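Local coordinates for protein metallo-carboxypeptidase (Pseudomonas aeruginosa, PDB 4A39) that is a zinc-binding cytosolic metallocarboxypeptidase of the M14 family, and probably removes amino acids from the C-terminal ends of peptide chains, at residues Val266-Asp271 against Asp341-Thr346; Glu287-Tyr292 against Val336-Asp341. All blocks are in the same frame, centred on the assembly; numbering follows the deposited sequence.

Contact 1 (Val266-Asp271 against Asp341-Thr346). With GEM ((2-guanidinoethylmercapto)succinic acid), chain D.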
ATOM      1  N   VAL A 266      15.447 -12.663  -9.726  1.00  7.92           N
ATOM      2  CA  VAL A 266      15.032 -11.287  -9.468  1.00  6.89           C
ATOM      3  C   VAL A 266      16.115 -10.278  -9.864  1.00  6.38           C
ATOM      4  O   VAL A 266      17.268 -10.411  -9.460  1.00  7.78           O
ATOM      5  CB  VAL A 266      14.723 -11.082  -7.959  1.00  6.55           C
ATOM      6  CG1 VAL A 266      14.245  -9.659  -7.711  1.00  7.43           C
ATOM      7  CG2 VAL A 266      13.677 -12.091  -7.491  1.00  7.44           C
ATOM      8  N   ASP A 267      15.735  -9.263 -10.641  1.00  6.11           N
ATOM      9  CA  ASP A 267      16.681  -8.233 -11.068  1.00  5.10           C
ATOM     10  C   ASP A 267      16.267  -6.835 -10.596  1.00  6.02           C
ATOM     11  O   ASP A 267      16.970  -5.852 -10.826  1.00  6.65           O
ATOM     12  CB  ASP A 267      16.835  -8.258 -12.593  1.00  5.83           C
ATOM     13  CG  ASP A 267      17.325  -9.604 -13.100  1.00  6.80           C
ATOM     14  OD1 ASP A 267      18.417 -10.037 -12.669  1.00  8.54           O
ATOM     15  OD2 ASP A 267      16.619 -10.228 -13.918  1.00  7.23           O
ATOM     16  N   LEU A 268      15.124  -6.766  -9.925  1.00  6.11           N
ATOM     17  CA  LEU A 268      14.591  -5.517  -9.388  1.00  7.85           C
ATOM     18  C   LEU A 268      13.466  -5.891  -8.443  1.00  7.29           C
ATOM     19  O   LEU A 268      12.687  -6.800  -8.736  1.00  6.30           O
ATOM     20  CB  LEU A 268      14.020  -4.632 -10.497  1.00  8.88           C
ATOM     21  CG  LEU A 268      13.277  -3.400  -9.963  1.00 12.25           C
ATOM     22  CD1 LEU A 268      14.273  -2.286  -9.690  1.00 10.54           C
ATOM     23  CD2 LEU A 268      12.233  -2.945 -10.959  1.00 15.00           C
ATOM     24  N   PHE A 269      13.374  -5.199  -7.313  1.00  5.67           N
ATOM     25  CA  PHE A 269      12.316  -5.490  -6.356  1.00  5.21           C
ATOM     26  C   PHE A 269      11.769  -4.236  -5.695  1.00  5.45           C
ATOM     27  O   PHE A 269      12.515  -3.473  -5.085  1.00  7.53           O
ATOM     28  CB  PHE A 269      12.819  -6.435  -5.265  1.00  3.83           C
ATOM     29  CG  PHE A 269      11.789  -6.744  -4.213  1.00  4.59           C
ATOM     30  CD1 PHE A 269      10.633  -7.456  -4.537  1.00  6.84           C
ATOM     31  CD2 PHE A 269      11.962  -6.308  -2.905  1.00  4.60           C
ATOM     32  CE1 PHE A 269       9.668  -7.725  -3.568  1.00  5.52           C
ATOM     33  CE2 PHE A 269      11.003  -6.572  -1.926  1.00  4.48           C
ATOM     34  CZ  PHE A 269       9.855  -7.282  -2.256  1.00  4.35           C
ATOM     35  N   LEU A 270      10.462  -4.032  -5.823  1.00  4.59           N
ATOM     36  CA  LEU A 270       9.808  -2.887  -5.204  1.00  4.13           C
ATOM     37  C   LEU A 270       8.703  -3.425  -4.297  1.00  4.56           C
ATOM     38  O   LEU A 270       7.835  -4.176  -4.749  1.00  4.17           O
ATOM     39  CB  LEU A 270       9.207  -1.963  -6.269  1.00  4.17           C
ATOM     40  CG  LEU A 270      10.180  -1.342  -7.277  1.00  7.09           C
ATOM     41  CD1 LEU A 270       9.414  -0.457  -8.250  1.00  9.68           C
ATOM     42  CD2 LEU A 270      11.236  -0.527  -6.541  1.00  7.84           C
ATOM     43  N   ASP A 271       8.755  -3.046  -3.023  1.00  2.89           N
ATOM     44  CA  ASP A 271       7.782  -3.471  -2.017  1.00  3.81           C
ATOM     45  C   ASP A 271       6.956  -2.219  -1.708  1.00  3.35           C
ATOM     46  O   ASP A 271       7.458  -1.269  -1.119  1.00  3.62           O
ATOM     47  CB  ASP A 271       8.552  -3.979  -0.788  1.00  4.67           C
ATOM     48  CG  ASP A 271       7.659  -4.598   0.268  1.00  3.75           C
ATOM     49  OD1 ASP A 271       6.516  -4.995  -0.045  1.00  5.49           O
ATOM     50  OD2 ASP A 271       8.119  -4.700   1.422  1.00  3.32           O
ATOM     51  N   ASP A 341      21.017  -9.707  -5.061  1.00  5.20           N
ATOM     52  CA  ASP A 341      21.941  -8.640  -5.455  1.00  4.88           C
ATOM     53  C   ASP A 341      21.286  -7.726  -6.490  1.00  5.80           C
ATOM     54  O   ASP A 341      21.868  -7.429  -7.536  1.00  5.55           O
ATOM     55  CB  ASP A 341      23.222  -9.250  -6.035  1.00  5.63           C
ATOM     56  CG  ASP A 341      24.299  -8.213  -6.306  1.00  6.54           C
ATOM     57  OD1 ASP A 341      24.312  -7.166  -5.620  1.00  6.18           O
ATOM     58  OD2 ASP A 341      25.139  -8.455  -7.203  1.00  6.74           O
ATOM     59  N   CYS A 342      20.076  -7.265  -6.186  1.00  4.61           N
ATOM     60  CA  CYS A 342      19.347  -6.410  -7.114  1.00  4.28           C
ATOM     61  C   CYS A 342      18.927  -5.103  -6.478  1.00  4.91           C
ATOM     62  O   CYS A 342      18.908  -4.969  -5.255  1.00  4.51           O
ATOM     63  CB  CYS A 342      18.082  -7.125  -7.603  1.00  4.31           C
ATOM     64  SG  CYS A 342      16.863  -7.448  -6.286  1.00  6.67           S
ATOM     65  N   LEU A 343      18.588  -4.138  -7.324  1.00  4.38           N
ATOM     66  CA  LEU A 343      18.107  -2.850  -6.850  1.00  4.62           C
ATOM     67  C   LEU A 343      16.802  -3.179  -6.132  1.00  5.31           C
ATOM     68  O   LEU A 343      15.955  -3.898  -6.673  1.00  4.93           O
ATOM     69  CB  LEU A 343      17.844  -1.917  -8.034  1.00  5.82           C
ATOM     70  CG  LEU A 343      17.193  -0.566  -7.715  1.00  5.70           C
ATOM     71  CD1 LEU A 343      18.076   0.216  -6.750  1.00  7.50           C
ATOM     72  CD2 LEU A 343      16.992   0.220  -9.002  1.00  6.05           C
ATOM     73  N   ALA A 344      16.645  -2.669  -4.915  1.00  5.32           N
ATOM     74  CA  ALA A 344      15.448  -2.943  -4.129  1.00  6.61           C
ATOM     75  C   ALA A 344      15.065  -1.758  -3.262  1.00  6.04           C
ATOM     76  O   ALA A 344      15.917  -1.153  -2.614  1.00  6.95           O
ATOM     77  CB  ALA A 344      15.675  -4.167  -3.246  1.00  4.96           C
ATOM     78  N   PHE A 345      13.772  -1.455  -3.235  1.00  5.00           N
ATOM     79  CA  PHE A 345      13.250  -0.344  -2.449  1.00  6.23           C
ATOM     80  C   PHE A 345      11.921  -0.671  -1.794  1.00  7.43           C
ATOM     81  O   PHE A 345      11.150  -1.505  -2.282  1.00  7.07           O
ATOM     82  CB  PHE A 345      12.954   0.875  -3.328  1.00  6.42           C
ATOM     83  CG  PHE A 345      14.145   1.709  -3.695  1.00  7.82           C
ATOM     84  CD1 PHE A 345      14.834   2.431  -2.728  1.00  8.03           C
ATOM     85  CD2 PHE A 345      14.519   1.843  -5.029  1.00  9.04           C
ATOM     86  CE1 PHE A 345      15.876   3.285  -3.086  1.00  8.29           C
ATOM     87  CE2 PHE A 345      15.560   2.691  -5.395  1.00  8.92           C
ATOM     88  CZ  PHE A 345      16.236   3.414  -4.423  1.00  9.21           C
ATOM     89  N   THR A 346      11.660   0.011  -0.687  1.00  7.16           N
ATOM     90  CA  THR A 346      10.377  -0.083  -0.022  1.00  8.57           C
ATOM     91  C   THR A 346       9.822   1.270  -0.464  1.00  8.04           C
ATOM     92  O   THR A 346      10.436   2.297  -0.174  1.00  9.91           O
ATOM     93  CB  THR A 346      10.501  -0.081   1.513  1.00 10.13           C
ATOM     94  OG1 THR A 346      11.146  -1.288   1.945  1.00 12.22           O
ATOM     95  CG2 THR A 346       9.126   0.008   2.145  1.00 10.96           C
TER
HETATM   96  C8  GEM D1377       8.360  -0.616   6.921  1.00 20.65           C
HETATM   97  S7  GEM D1377       8.549  -1.137   5.177  1.00 27.79           S
HETATM   98  C6  GEM D1377      10.310  -0.728   4.895  1.00 21.99           C
HETATM   99  C5  GEM D1377      10.836   0.441   5.731  1.00 19.59           C
HETATM  100  N3  GEM D1377      10.958   0.051   7.143  1.00 18.95           N
HETATM  101  C1  GEM D1377      12.164   0.001   7.707  1.00 17.79           C
HETATM  102  N4  GEM D1377      13.241   0.292   6.981  1.00 18.93           N
HETATM  103  N2  GEM D1377      12.300  -0.347   8.982  1.00 18.70           N
HETATM  104  C9  GEM D1377       7.906  -1.777   7.808  1.00 19.23           C
HETATM  105  O14 GEM D1377       7.829  -2.913   7.286  1.00 16.11           O
HETATM  106  O15 GEM D1377       7.644  -1.503   8.997  1.00 18.70           O
HETATM  107  C10 GEM D1377       7.392   0.563   7.037  1.00 17.72           C
HETATM  108  C11 GEM D1377       5.987   0.200   6.552  1.00 15.49           C
HETATM  109  O12 GEM D1377       5.458   0.952   5.704  1.00  9.14           O
HETATM  110  O13 GEM D1377       5.463  -0.816   7.054  1.00 12.44           O
HETATM  111  O   HOH W   1      19.398  -4.834 -10.089  1.00  7.15           O
HETATM  112  O   HOH W   2      10.467  -4.094   2.796  1.00  4.07           O

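Contact 2 (Glu287-Tyr292 against Val336-Asp341)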
ATOM      1  N   GLU A 287      20.913   0.398   1.970  1.00  6.72           N
ATOM      2  CA  GLU A 287      22.245   0.813   2.398  1.00  7.34           C
ATOM      3  C   GLU A 287      22.784   0.127   3.651  1.00  7.38           C
ATOM      4  O   GLU A 287      23.989   0.169   3.908  1.00  7.80           O
ATOM      5  CB  GLU A 287      22.313   2.341   2.556  1.00  6.30           C
ATOM      6  CG  GLU A 287      21.580   2.947   3.748  1.00  8.22           C
ATOM      7  CD  GLU A 287      20.069   2.930   3.614  1.00  8.00           C
ATOM      8  OE1 GLU A 287      19.553   2.943   2.473  1.00 10.41           O
ATOM      9  OE2 GLU A 287      19.395   2.926   4.660  1.00  6.79           O
ATOM     10  N   GLY A 288      21.902  -0.510   4.420  1.00  8.14           N
ATOM     11  CA  GLY A 288      22.329  -1.204   5.626  1.00  6.79           C
ATOM     12  C   GLY A 288      22.690  -2.669   5.404  1.00  7.56           C
ATOM     13  O   GLY A 288      23.141  -3.352   6.326  1.00  8.37           O
ATOM     14  N   ASN A 289      22.488  -3.158   4.184  1.00  6.43           N
ATOM     15  CA  ASN A 289      22.795  -4.550   3.853  1.00  6.90           C
ATOM     16  C   ASN A 289      24.288  -4.855   3.867  1.00  8.09           C
ATOM     17  O   ASN A 289      25.092  -4.086   3.350  1.00  8.29           O
ATOM     18  CB  ASN A 289      22.272  -4.906   2.454  1.00  7.28           C
ATOM     19  CG  ASN A 289      20.798  -5.266   2.438  1.00  7.50           C
ATOM     20  OD1 ASN A 289      20.245  -5.597   1.380  1.00  9.27           O
ATOM     21  ND2 ASN A 289      20.152  -5.205   3.596  1.00  5.95           N
ATOM     22  N   PRO A 290      24.680  -5.983   4.475  1.00  9.08           N
ATOM     23  CA  PRO A 290      26.105  -6.313   4.484  1.00 10.71           C
ATOM     24  C   PRO A 290      26.536  -6.506   3.024  1.00 11.14           C
ATOM     25  O   PRO A 290      27.686  -6.268   2.655  1.00 11.29           O
ATOM     26  CB  PRO A 290      26.146  -7.613   5.277  1.00 11.10           C
ATOM     27  CG  PRO A 290      25.048  -7.415   6.277  1.00 10.80           C
ATOM     28  CD  PRO A 290      23.935  -6.840   5.416  1.00  9.32           C
ATOM     29  N   GLY A 291      25.581  -6.921   2.195  1.00 11.17           N
ATOM     30  CA  GLY A 291      25.861  -7.143   0.787  1.00 11.70           C
ATOM     31  C   GLY A 291      25.751  -5.906  -0.089  1.00 11.26           C
ATOM     32  O   GLY A 291      25.877  -5.999  -1.309  1.00 11.64           O
ATOM     33  N   TYR A 292      25.515  -4.749   0.523  1.00 10.44           N
ATOM     34  CA  TYR A 292      25.397  -3.497  -0.219  1.00  8.97           C
ATOM     35  C   TYR A 292      26.703  -3.263  -0.982  1.00  9.25           C
ATOM     36  O   TYR A 292      27.786  -3.579  -0.481  1.00 11.32           O
ATOM     37  CB  TYR A 292      25.131  -2.347   0.756  1.00  9.02           C
ATOM     38  CG  TYR A 292      24.578  -1.073   0.148  1.00  8.86           C
ATOM     39  CD1 TYR A 292      23.395  -1.079  -0.599  1.00  8.32           C
ATOM     40  CD2 TYR A 292      25.193   0.151   0.392  1.00 10.78           C
ATOM     41  CE1 TYR A 292      22.838   0.110  -1.076  1.00 10.09           C
ATOM     42  CE2 TYR A 292      24.648   1.338  -0.078  1.00 10.83           C
ATOM     43  CZ  TYR A 292      23.471   1.315  -0.806  1.00 10.48           C
ATOM     44  OH  TYR A 292      22.916   2.508  -1.215  1.00 10.08           O
ATOM     45  N   VAL A 336      15.392  -9.509  -0.126  1.00  4.88           N
ATOM     46  CA  VAL A 336      15.409  -9.765  -1.562  1.00  5.12           C
ATOM     47  C   VAL A 336      16.607  -9.083  -2.206  1.00  5.02           C
ATOM     48  O   VAL A 336      17.326  -9.685  -3.009  1.00  4.39           O
ATOM     49  CB  VAL A 336      14.104  -9.265  -2.232  1.00  6.87           C
ATOM     50  CG1 VAL A 336      14.137  -9.538  -3.731  1.00  6.58           C
ATOM     51  CG2 VAL A 336      12.907  -9.964  -1.604  1.00  8.03           C
ATOM     52  N   GLY A 337      16.829  -7.826  -1.837  1.00  4.37           N
ATOM     53  CA  GLY A 337      17.945  -7.083  -2.389  1.00  5.46           C
ATOM     54  C   GLY A 337      19.277  -7.786  -2.204  1.00  5.98           C
ATOM     55  O   GLY A 337      20.102  -7.814  -3.120  1.00  6.39           O
ATOM     56  N   GLN A 338      19.491  -8.355  -1.023  1.00  6.83           N
ATOM     57  CA  GLN A 338      20.746  -9.040  -0.738  1.00  6.11           C
ATOM     58  C   GLN A 338      20.804 -10.443  -1.320  1.00  6.13           C
ATOM     59  O   GLN A 338      21.829 -10.855  -1.859  1.00  7.93           O
ATOM     60  CB  GLN A 338      20.982  -9.108   0.770  1.00  8.34           C
ATOM     61  CG  GLN A 338      22.339  -9.690   1.137  1.00  7.50           C
ATOM     62  CD  GLN A 338      22.697  -9.437   2.581  1.00  7.94           C
ATOM     63  OE1 GLN A 338      22.447 -10.269   3.454  1.00 13.83           O
ATOM     64  NE2 GLN A 338      23.264  -8.271   2.847  1.00  8.12           N
ATOM     65  N   THR A 339      19.704 -11.175  -1.220  1.00  5.24           N
ATOM     66  CA  THR A 339      19.670 -12.541  -1.727  1.00  5.33           C
ATOM     67  C   THR A 339      19.874 -12.597  -3.232  1.00  4.83           C
ATOM     68  O   THR A 339      20.511 -13.522  -3.746  1.00  6.03           O
ATOM     69  CB  THR A 339      18.334 -13.227  -1.370  1.00  5.43           C
ATOM     70  OG1 THR A 339      18.188 -13.264   0.055  1.00  6.02           O
ATOM     71  CG2 THR A 339      18.299 -14.654  -1.909  1.00  7.79           C
ATOM     72  N   TYR A 340      19.362 -11.592  -3.936  1.00  4.60           N
ATOM     73  CA  TYR A 340      19.469 -11.555  -5.389  1.00  4.19           C
ATOM     74  C   TYR A 340      20.392 -10.477  -5.951  1.00  5.07           C
ATOM     75  O   TYR A 340      20.548 -10.369  -7.172  1.00  4.84           O
ATOM     76  CB  TYR A 340      18.062 -11.437  -5.986  1.00  6.13           C
ATOM     77  CG  TYR A 340      17.223 -12.653  -5.667  1.00  5.30           C
ATOM     78  CD1 TYR A 340      17.375 -13.834  -6.393  1.00  7.38           C
ATOM     79  CD2 TYR A 340      16.351 -12.656  -4.580  1.00  5.57           C
ATOM     80  CE1 TYR A 340      16.686 -14.990  -6.040  1.00  7.70           C
ATOM     81  CE2 TYR A 340      15.654 -13.811  -4.216  1.00  7.73           C
ATOM     82  CZ  TYR A 340      15.829 -14.971  -4.950  1.00  9.40           C
ATOM     83  OH  TYR A 340      15.164 -16.120  -4.588  1.00 10.09           O
ATOM     84  N   ASP A 341      21.017  -9.707  -5.061  1.00  5.20           N
ATOM     85  CA  ASP A 341      21.941  -8.640  -5.455  1.00  4.88           C
ATOM     86  C   ASP A 341      21.286  -7.726  -6.490  1.00  5.80           C
ATOM     87  O   ASP A 341      21.868  -7.429  -7.536  1.00  5.55           O
ATOM     88  CB  ASP A 341      23.222  -9.250  -6.035  1.00  5.63           C
ATOM     89  CG  ASP A 341      24.299  -8.213  -6.306  1.00  6.54           C
ATOM     90  OD1 ASP A 341      24.312  -7.166  -5.620  1.00  6.18           O
ATOM     91  OD2 ASP A 341      25.139  -8.455  -7.203  1.00  6.74           O
TER
HETATM   92  O   HOH W   3      23.945  -7.135  -2.764  1.00  6.16           O

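Contact 1 (Val266-Asp271 against Asp341-Thr346)
The F269 ring has the methyl CB of A344 at its edge, close to the ring plane, and the F345 ring receives CD2 of L270 in the same way. I176 also packs on F269, and the F345 ring meets that of F303. These edge contacts follow from a parallel ladder in which F269 pairs with A344 and L270 with F345; the axes of strands 268-271 and 343-346 lie 4.8 Å apart and run parallel, their directions 3° apart. F269 is gripped at both backbone ends: its N donates to L343 O (3.0 Å), while its O accepts from F345 N. D271 N then donates to F345 O at 2.9 Å, with an angle of 170° at the hydrogen. Water 1 joins the two backbones, donating to D267 O and accepting from L343 N. C342 holds SG between its backbone N and carbonyl carbon (chi1 65°), which sets the sulfur 3.7 Å from V266 CG1. On the face of L270 and F345, L268 and L343 run side by side, and L268 CD1 lies 3.8 Å from L343 CD2. At the other end water 2 joins D271 OD2 (2.8 Å) to T346 OG1 (3.0 Å). D271 OD2 also bonds to NE2 of the zinc ligand H273, making D271 a second-shell residue, and Q179 holds OD1. T346, a residue of the ligand pocket, turns CG2 and OG1 to C6 of the bound (2-guanidinoethylmercapto)succinic acid, the carbon next to its sulfur S7. Within the mixed sheet of the zinc carboxypeptidase fold, strand 268-275 lies between 171-177 and 343-350; helix 332-340 covers the side of F269, D271 and T346, and helix 294-308 the side of L343 and F345.

Contact 2 (Glu287-Tyr292 against Val336-Asp341)
Q338, near the end of helix 332-340, reaches across to N289, P290 and G291, which belong to a type I beta turn running from N289 to Y292. The bond from Y292 N to N289 O, 2.9 Å long, closes the turn; its type follows from the backbone angles of P290 (-63°/-28°) and G291. Starting from the helix, Q338 CB lies 3.6 Å from N289 OD1. CG is anti to the backbone N, and the chain is extended beyond it (chi2 166°), which carries the amide out to the turn. There CD comes within 3.8 Å of G291 N and 4.0 Å of P290 CD. The outermost atom, modelled as NE2, is 2.8 Å from G291 N, but the amide is probably turned over in the model; turned back, its oxygen would face G291 N, and this may be a hydrogen bond. The planes of the N289 and Q338 amides are inclined, not stacked. N289 also touches A327 and L329, which places the start of the turn against a second loop. Beyond Q338, water 3 links the turn to the residue that leaves the helix, donating to G291 O at 2.7 Å and to D341 OD1 at 2.9 Å.

How the contacts relate
Contact 1 lies in the buried sheet and reaches the ligand pocket at its T346 end, whereas contact 2 is partly exposed and away from the annotated sites; their centres are 9 Å apart. Helix 332-340 and strand 343-350 are consecutive in the chain, joined through D341 and C342, and the contacts share D341. The helix thus serves both: its end meets the turn, while V336 CG1 packs 3.7 Å from F269 CG and G337 CA approaches A344 CB. C342 N also lies 3.1 Å from G337 O, a probable hydrogen bond. Chemistry follows place: a ladder of backbone hydrogen bonds with waters at its two ends at 266-271/341-346, one side chain of undecided amide orientation and one water at 287-292/336-341.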